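Local coordinates for protein endoglucanase, family GH5 (Zobellia galactanivorans, PDB 6GL2) that probably hydrolyses beta-linked glucans, among them hemicelluloses such as mixed-linked glucan, as a family GH5 glycoside hydrolase, at residues K15-N26 with I264-E275. Numbering follows the deposited sequence. Where two conformers were deposited one is given.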
ATOM      1  N   LYS A  15       5.573   2.754  15.879  0.70 13.76           N
ATOM      2  CA  LYS A  15       6.352   1.538  15.752  0.70 14.03           C
ATOM      3  C   LYS A  15       5.635   0.333  16.385  0.70 12.30           C
ATOM      4  O   LYS A  15       5.700  -0.812  15.879  0.70 13.02           O
ATOM      5  CB  LYS A  15       7.759   1.696  16.301  0.70 17.14           C
ATOM      6  CG  LYS A  15       8.600   2.626  15.414  0.70 18.74           C
ATOM      7  CD  LYS A  15      10.057   2.712  15.818  0.70 21.29           C
ATOM      8  CE  LYS A  15      10.855   3.633  14.885  0.70 21.77           C
ATOM      9  NZ  LYS A  15      12.224   3.855  15.505  0.70 18.95           N
ATOM     10  N   GLU A  16       4.859   0.564  17.607  0.70 12.85           N
ATOM     11  CA  GLU A  16       4.111  -0.522  18.172  0.70 13.39           C
ATOM     12  C   GLU A  16       2.871  -0.867  17.305  0.70 11.70           C
ATOM     13  O   GLU A  16       2.472  -2.013  17.268  0.70 12.30           O
ATOM     14  CB  GLU A  16       3.743  -0.201  19.605  0.70 15.84           C
ATOM     15  CG  GLU A  16       3.076  -1.337  20.320  0.70 21.59           C
ATOM     16  CD  GLU A  16       3.841  -2.681  20.311  0.70 26.55           C
ATOM     17  OE1 GLU A  16       5.083  -2.757  20.616  0.70 33.69           O
ATOM     18  OE2 GLU A  16       3.180  -3.696  19.963  0.70 34.05           O
ATOM     19  N   PHE A  17       2.243   0.171  16.776  1.00 10.85           N
ATOM     20  CA  PHE A  17       1.113  -0.055  15.829  1.00 10.67           C
ATOM     21  C   PHE A  17       1.549  -0.931  14.660  1.00 10.08           C
ATOM     22  O   PHE A  17       0.822  -1.910  14.349  1.00 11.22           O
ATOM     23  CB  PHE A  17       0.663   1.292  15.431  1.00 11.28           C
ATOM     24  CG  PHE A  17      -0.591   1.298  14.577  1.00 10.12           C
ATOM     25  CD1 PHE A  17      -0.531   1.128  13.173  1.00  9.74           C
ATOM     26  CD2 PHE A  17      -1.843   1.534  15.138  1.00 10.72           C
ATOM     27  CE1 PHE A  17      -1.682   1.149  12.417  1.00  9.93           C
ATOM     28  CE2 PHE A  17      -3.001   1.563  14.391  1.00 10.53           C
ATOM     29  CZ  PHE A  17      -2.894   1.394  13.004  1.00 10.46           C
ATOM     30  N   VAL A  18       2.692  -0.704  14.068  1.00 10.78           N
ATOM     31  CA  VAL A  18       3.116  -1.471  12.949  1.00 10.68           C
ATOM     32  C   VAL A  18       3.417  -2.903  13.306  1.00 12.25           C
ATOM     33  O   VAL A  18       3.196  -3.816  12.584  1.00 11.79           O
ATOM     34  CB  VAL A  18       4.265  -0.752  12.161  1.00 12.02           C
ATOM     35  CG1 VAL A  18       4.980  -1.649  11.180  1.00 11.87           C
ATOM     36  CG2 VAL A  18       3.699   0.490  11.482  1.00 11.99           C
ATOM     37  N   LEU A  19       4.035  -3.097  14.516  1.00 12.11           N
ATOM     38  CA  LEU A  19       4.150  -4.487  15.005  1.00 11.64           C
ATOM     39  C   LEU A  19       2.777  -5.165  15.097  1.00 10.94           C
ATOM     40  O   LEU A  19       2.626  -6.353  14.707  1.00 12.10           O
ATOM     41  CB  LEU A  19       4.871  -4.575  16.357  1.00 11.84           C
ATOM     42  CG  LEU A  19       6.326  -4.106  16.320  1.00 14.28           C
ATOM     43  CD1 LEU A  19       6.859  -4.207  17.739  1.00 17.32           C
ATOM     44  CD2 LEU A  19       7.168  -4.952  15.439  1.00 15.55           C
ATOM     45  N   ASP A  20       1.815  -4.446  15.668  1.00 11.44           N
ATOM     46  CA  ASP A  20       0.449  -5.035  15.820  1.00 12.03           C
ATOM     47  C   ASP A  20      -0.243  -5.354  14.471  1.00 11.05           C
ATOM     48  O   ASP A  20      -1.012  -6.284  14.424  1.00 12.56           O
ATOM     49  CB  ASP A  20      -0.430  -4.043  16.553  1.00 14.45           C
ATOM     50  CG  ASP A  20      -0.080  -3.884  18.032  1.00 17.11           C
ATOM     51  OD1 ASP A  20       0.815  -4.593  18.537  1.00 19.65           O
ATOM     52  OD2 ASP A  20      -0.692  -2.946  18.621  1.00 18.19           O
ATOM     53  N   MET A  21       0.201  -4.695  13.420  1.00 10.43           N
ATOM     54  CA  MET A  21      -0.352  -4.935  12.061  1.00 10.42           C
ATOM     55  C   MET A  21       0.055  -6.377  11.575  1.00 10.28           C
ATOM     56  O   MET A  21      -0.544  -6.829  10.587  1.00  9.85           O
ATOM     57  CB  MET A  21       0.099  -3.881  11.083  1.00 10.61           C
ATOM     58  CG  MET A  21      -0.544  -2.555  11.294  1.00 10.27           C
ATOM     59  SD  MET A  21       0.149  -1.263  10.234  1.00 10.54           S
ATOM     60  CE  MET A  21      -0.407  -1.781   8.605  1.00 10.50           C
ATOM     61  N   GLY A  22       1.094  -7.031  12.148  1.00 10.82           N
ATOM     62  CA  GLY A  22       1.395  -8.337  11.752  1.00  9.91           C
ATOM     63  C   GLY A  22       1.856  -8.386  10.277  1.00 10.33           C
ATOM     64  O   GLY A  22       2.651  -7.556   9.832  1.00 11.97           O
ATOM     65  N   ALA A  23       1.348  -9.385   9.550  1.00 10.05           N
ATOM     66  CA  ALA A  23       1.603  -9.529   8.137  1.00  9.86           C
ATOM     67  C   ALA A  23       0.336  -9.162   7.392  1.00  9.99           C
ATOM     68  O   ALA A  23      -0.797  -9.376   7.890  1.00 10.04           O
ATOM     69  CB  ALA A  23       1.991 -10.943   7.786  1.00 12.45           C
ATOM     70  N   GLY A  24       0.488  -8.654   6.174  1.00  8.63           N
ATOM     71  CA  GLY A  24      -0.664  -8.267   5.370  1.00  7.83           C
ATOM     72  C   GLY A  24      -0.728  -8.873   4.042  1.00  8.33           C
ATOM     73  O   GLY A  24       0.209  -9.474   3.498  1.00  8.03           O
ATOM     74  N   TRP A  25      -1.907  -8.741   3.467  1.00  7.68           N
ATOM     75  CA  TRP A  25      -2.265  -9.238   2.136  1.00  8.11           C
ATOM     76  C   TRP A  25      -3.062  -8.155   1.406  1.00  7.50           C
ATOM     77  O   TRP A  25      -3.916  -7.528   1.998  1.00  7.43           O
ATOM     78  CB  TRP A  25      -3.057 -10.546   2.273  1.00  7.98           C
ATOM     79  CG  TRP A  25      -3.474 -11.204   1.011  1.00  7.60           C
ATOM     80  CD1 TRP A  25      -2.835 -12.245   0.326  1.00  7.54           C
ATOM     81  CD2 TRP A  25      -4.744 -11.039   0.319  1.00  7.25           C
ATOM     82  NE1 TRP A  25      -3.561 -12.629  -0.786  1.00  7.56           N
ATOM     83  CE2 TRP A  25      -4.731 -11.952  -0.806  1.00  7.12           C
ATOM     84  CE3 TRP A  25      -5.840 -10.225   0.508  1.00  7.52           C
ATOM     85  CZ2 TRP A  25      -5.791 -12.015  -1.694  1.00  7.07           C
ATOM     86  CZ3 TRP A  25      -6.907 -10.332  -0.396  1.00  7.28           C
ATOM     87  CH2 TRP A  25      -6.878 -11.231  -1.470  1.00  7.69           C
ATOM     88  N   ASN A  26      -2.695  -7.916   0.138  1.00  7.26           N
ATOM     89  CA  ASN A  26      -3.388  -6.965  -0.758  1.00  7.39           C
ATOM     90  C   ASN A  26      -4.529  -7.588  -1.541  1.00  7.35           C
ATOM     91  O   ASN A  26      -4.303  -8.574  -2.207  1.00  7.21           O
ATOM     92  CB  ASN A  26      -2.428  -6.397  -1.829  1.00  7.63           C
ATOM     93  CG  ASN A  26      -1.551  -5.262  -1.371  1.00  6.86           C
ATOM     94  OD1 ASN A  26      -1.987  -4.122  -1.327  1.00  7.53           O
ATOM     95  ND2 ASN A  26      -0.300  -5.560  -0.950  1.00  7.63           N
ATOM     96  N   ILE A 264      13.680   4.057  10.226  1.00 14.46           N
ATOM     97  CA  ILE A 264      13.525   3.588  11.575  1.00 13.51           C
ATOM     98  C   ILE A 264      14.578   4.189  12.539  1.00 16.33           C
ATOM     99  O   ILE A 264      14.217   4.675  13.627  1.00 17.15           O
ATOM    100  CB  ILE A 264      13.568   2.035  11.671  1.00 14.67           C
ATOM    101  CG1 ILE A 264      12.411   1.416  10.802  1.00 14.35           C
ATOM    102  CG2 ILE A 264      13.530   1.594  13.169  1.00 15.82           C
ATOM    103  CD1 ILE A 264      12.397  -0.053  10.610  1.00 15.46           C
ATOM    104  N   VAL A 265      15.821   4.121  12.118  1.00 16.47           N
ATOM    105  CA  VAL A 265      16.959   4.611  12.982  1.00 18.33           C
ATOM    106  C   VAL A 265      17.066   6.128  12.799  1.00 16.91           C
ATOM    107  O   VAL A 265      16.782   6.881  13.738  1.00 23.57           O
ATOM    108  CB  VAL A 265      18.244   3.851  12.657  1.00 17.58           C
ATOM    109  CG1 VAL A 265      19.445   4.465  13.426  1.00 19.17           C
ATOM    110  CG2 VAL A 265      18.092   2.373  12.875  1.00 19.17           C
ATOM    111  N   GLU A 266      17.426   6.616  11.644  1.00 17.88           N
ATOM    112  CA  GLU A 266      17.646   8.049  11.527  1.00 20.82           C
ATOM    113  C   GLU A 266      16.387   8.902  11.774  1.00 21.01           C
ATOM    114  O   GLU A 266      16.439   9.932  12.444  1.00 24.45           O
ATOM    115  CB  GLU A 266      18.295   8.385  10.190  1.00 21.62           C
ATOM    116  CG  GLU A 266      18.486   9.874   9.900  1.00 29.68           C
ATOM    117  CD  GLU A 266      18.569  10.195   8.405  1.00 38.10           C
ATOM    118  OE1 GLU A 266      19.472   9.588   7.736  1.00 44.16           O
ATOM    119  OE2 GLU A 266      17.705  11.023   7.919  1.00 44.48           O
ATOM    120  N   ASP A 267      15.228   8.503  11.211  1.00 19.93           N
ATOM    121  CA  ASP A 267      14.029   9.363  11.201  1.00 19.51           C
ATOM    122  C   ASP A 267      13.053   9.046  12.351  1.00 16.78           C
ATOM    123  O   ASP A 267      12.061   9.779  12.535  1.00 18.99           O
ATOM    124  CB  ASP A 267      13.267   9.232   9.880  1.00 21.61           C
ATOM    125  CG  ASP A 267      14.008   9.786   8.589  1.00 22.88           C
ATOM    126  OD1 ASP A 267      15.002  10.499   8.664  1.00 29.06           O
ATOM    127  OD2 ASP A 267      13.511   9.515   7.463  1.00 29.88           O
ATOM    128  N   ASN A 268      13.282   7.992  13.122  1.00 16.82           N
ATOM    129  CA  ASN A 268      12.354   7.504  14.139  1.00 18.62           C
ATOM    130  C   ASN A 268      10.915   7.318  13.655  1.00 16.25           C
ATOM    131  O   ASN A 268       9.975   7.867  14.249  1.00 16.59           O
ATOM    132  CB  ASN A 268      12.390   8.430  15.389  1.00 19.75           C
ATOM    133  CG  ASN A 268      11.623   7.818  16.570  1.00 24.14           C
ATOM    134  OD1 ASN A 268      11.111   8.555  17.449  1.00 29.96           O
ATOM    135  ND2 ASN A 268      11.474   6.481  16.585  1.00 25.66           N
ATOM    136  N   ARG A 269      10.856   6.660  12.488  1.00 13.98           N
ATOM    137  CA  ARG A 269       9.568   6.365  11.861  1.00 11.84           C
ATOM    138  C   ARG A 269       9.391   4.882  11.702  1.00 13.01           C
ATOM    139  O   ARG A 269      10.323   4.150  11.426  1.00 16.05           O
ATOM    140  CB  ARG A 269       9.485   6.991  10.516  1.00 13.59           C
ATOM    141  CG  ARG A 269       9.492   8.475  10.483  1.00 13.55           C
ATOM    142  CD  ARG A 269       8.125   9.023  10.839  1.00 14.80           C
ATOM    143  NE  ARG A 269       8.119  10.449  11.097  1.00 14.34           N
ATOM    144  CZ  ARG A 269       7.089  11.092  11.594  1.00 14.44           C
ATOM    145  NH1 ARG A 269       5.898  10.496  11.729  1.00 14.83           N
ATOM    146  NH2 ARG A 269       7.218  12.379  11.853  1.00 16.43           N
ATOM    147  N   ALA A 270       8.140   4.417  11.691  1.00 11.77           N
ATOM    148  CA  ALA A 270       7.829   3.025  11.395  1.00 12.12           C
ATOM    149  C   ALA A 270       7.530   2.906   9.880  1.00 11.21           C
ATOM    150  O   ALA A 270       7.217   3.900   9.263  1.00 11.68           O
ATOM    151  CB  ALA A 270       6.581   2.613  12.217  1.00 13.64           C
ATOM    152  N   VAL A 271       7.741   1.709   9.381  1.00  9.94           N
ATOM    153  CA  VAL A 271       7.640   1.395   7.974  1.00 10.70           C
ATOM    154  C   VAL A 271       6.693   0.246   7.744  1.00 10.01           C
ATOM    155  O   VAL A 271       6.794  -0.842   8.311  1.00 10.94           O
ATOM    156  CB  VAL A 271       9.018   1.066   7.383  1.00 10.75           C
ATOM    157  CG1 VAL A 271       8.935   0.834   5.857  1.00 10.67           C
ATOM    158  CG2 VAL A 271      10.000   2.253   7.669  1.00 11.54           C
ATOM    159  N   VAL A 272       5.819   0.474   6.715  1.00  9.42           N
ATOM    160  CA  VAL A 272       4.962  -0.642   6.130  1.00  9.81           C
ATOM    161  C   VAL A 272       5.404  -0.860   4.699  1.00  9.23           C
ATOM    162  O   VAL A 272       5.431   0.076   3.904  1.00 10.08           O
ATOM    163  CB  VAL A 272       3.502  -0.247   6.235  1.00  9.71           C
ATOM    164  CG1 VAL A 272       2.667  -1.299   5.506  1.00 10.46           C
ATOM    165  CG2 VAL A 272       3.017  -0.185   7.647  1.00 10.49           C
ATOM    166  N   MET A 273       5.844  -2.072   4.434  1.00  8.37           N
ATOM    167  CA  MET A 273       6.178  -2.524   3.102  1.00  8.22           C
ATOM    168  C   MET A 273       4.881  -2.949   2.433  1.00  8.59           C
ATOM    169  O   MET A 273       4.465  -4.073   2.482  1.00  9.11           O
ATOM    170  CB  MET A 273       7.130  -3.704   3.118  1.00  8.88           C
ATOM    171  CG  MET A 273       7.679  -4.030   1.762  1.00  9.57           C
ATOM    172  SD  MET A 273       8.857  -2.870   1.116  1.00 12.06           S
ATOM    173  CE  MET A 273      10.302  -3.243   2.074  1.00 12.65           C
ATOM    174  N   GLY A 274       4.202  -1.945   1.882  1.00  8.82           N
ATOM    175  CA  GLY A 274       2.778  -2.100   1.529  1.00  9.52           C
ATOM    176  C   GLY A 274       2.590  -2.928   0.271  1.00  9.24           C
ATOM    177  O   GLY A 274       1.467  -3.455   0.066  1.00  7.97           O
ATOM    178  N   GLU A 275       3.646  -3.182  -0.491  1.00  8.05           N
ATOM    179  CA  GLU A 275       3.669  -4.178  -1.515  1.00  8.74           C
ATOM    180  C   GLU A 275       5.048  -4.774  -1.626  1.00  9.05           C
ATOM    181  O   GLU A 275       6.070  -4.060  -1.531  1.00  9.43           O
ATOM    182  CB  GLU A 275       3.356  -3.636  -2.942  1.00  8.48           C
ATOM    183  CG  GLU A 275       1.992  -2.974  -3.027  1.00  8.95           C
ATOM    184  CD  GLU A 275       1.721  -2.378  -4.397  1.00  9.34           C
ATOM    185  OE1 GLU A 275       2.427  -2.652  -5.378  1.00 10.56           O
ATOM    186  OE2 GLU A 275       0.697  -1.603  -4.495  1.00  9.96           O
TER
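The backbones of K15-N26 and I264-E275 come closest where helix 14-20 meets the backbone leading into strand 271-276, with the CA atoms of K15 and A270 4.8 Å apart, and those of N26 and E275 7.6 Å apart at the other end. In the conformer given, K15 runs its extended chain past A270, and its NZ can donate to the carbonyl O of I264 at 2.9 Å. The A270 methyl sits against the helix, its CB 3.7 Å from CG2 of V18. With CG1 anti to the backbone N (chi1 166°), V18 turns that methyl to the carbonyl O of V271 and leaves CG2 for A270 and V272. M21, bent at chi3, brings its CE to 3.9 Å from CG2 of V272, the two side chains crossing at about a right angle; V18 and M21 also touch C304. N26 ND2 gives the carbonyl O of G274 a practically straight bond of 2.9 Å, in both the carbonyl and amide planes. ND2 also bonds W307 O, while OD1 accepts from R63, which pairs with E275. A leucine at N26 would probably leave the carbonyls of G274 and W307 without this donor and R63 without one acceptor. Strands 24-26 and 271-276 flank strand 304-307 in the closed TIM barrel, and helix 14-20, whose F17 also meets I223 and Y101, lies across its N-terminal end.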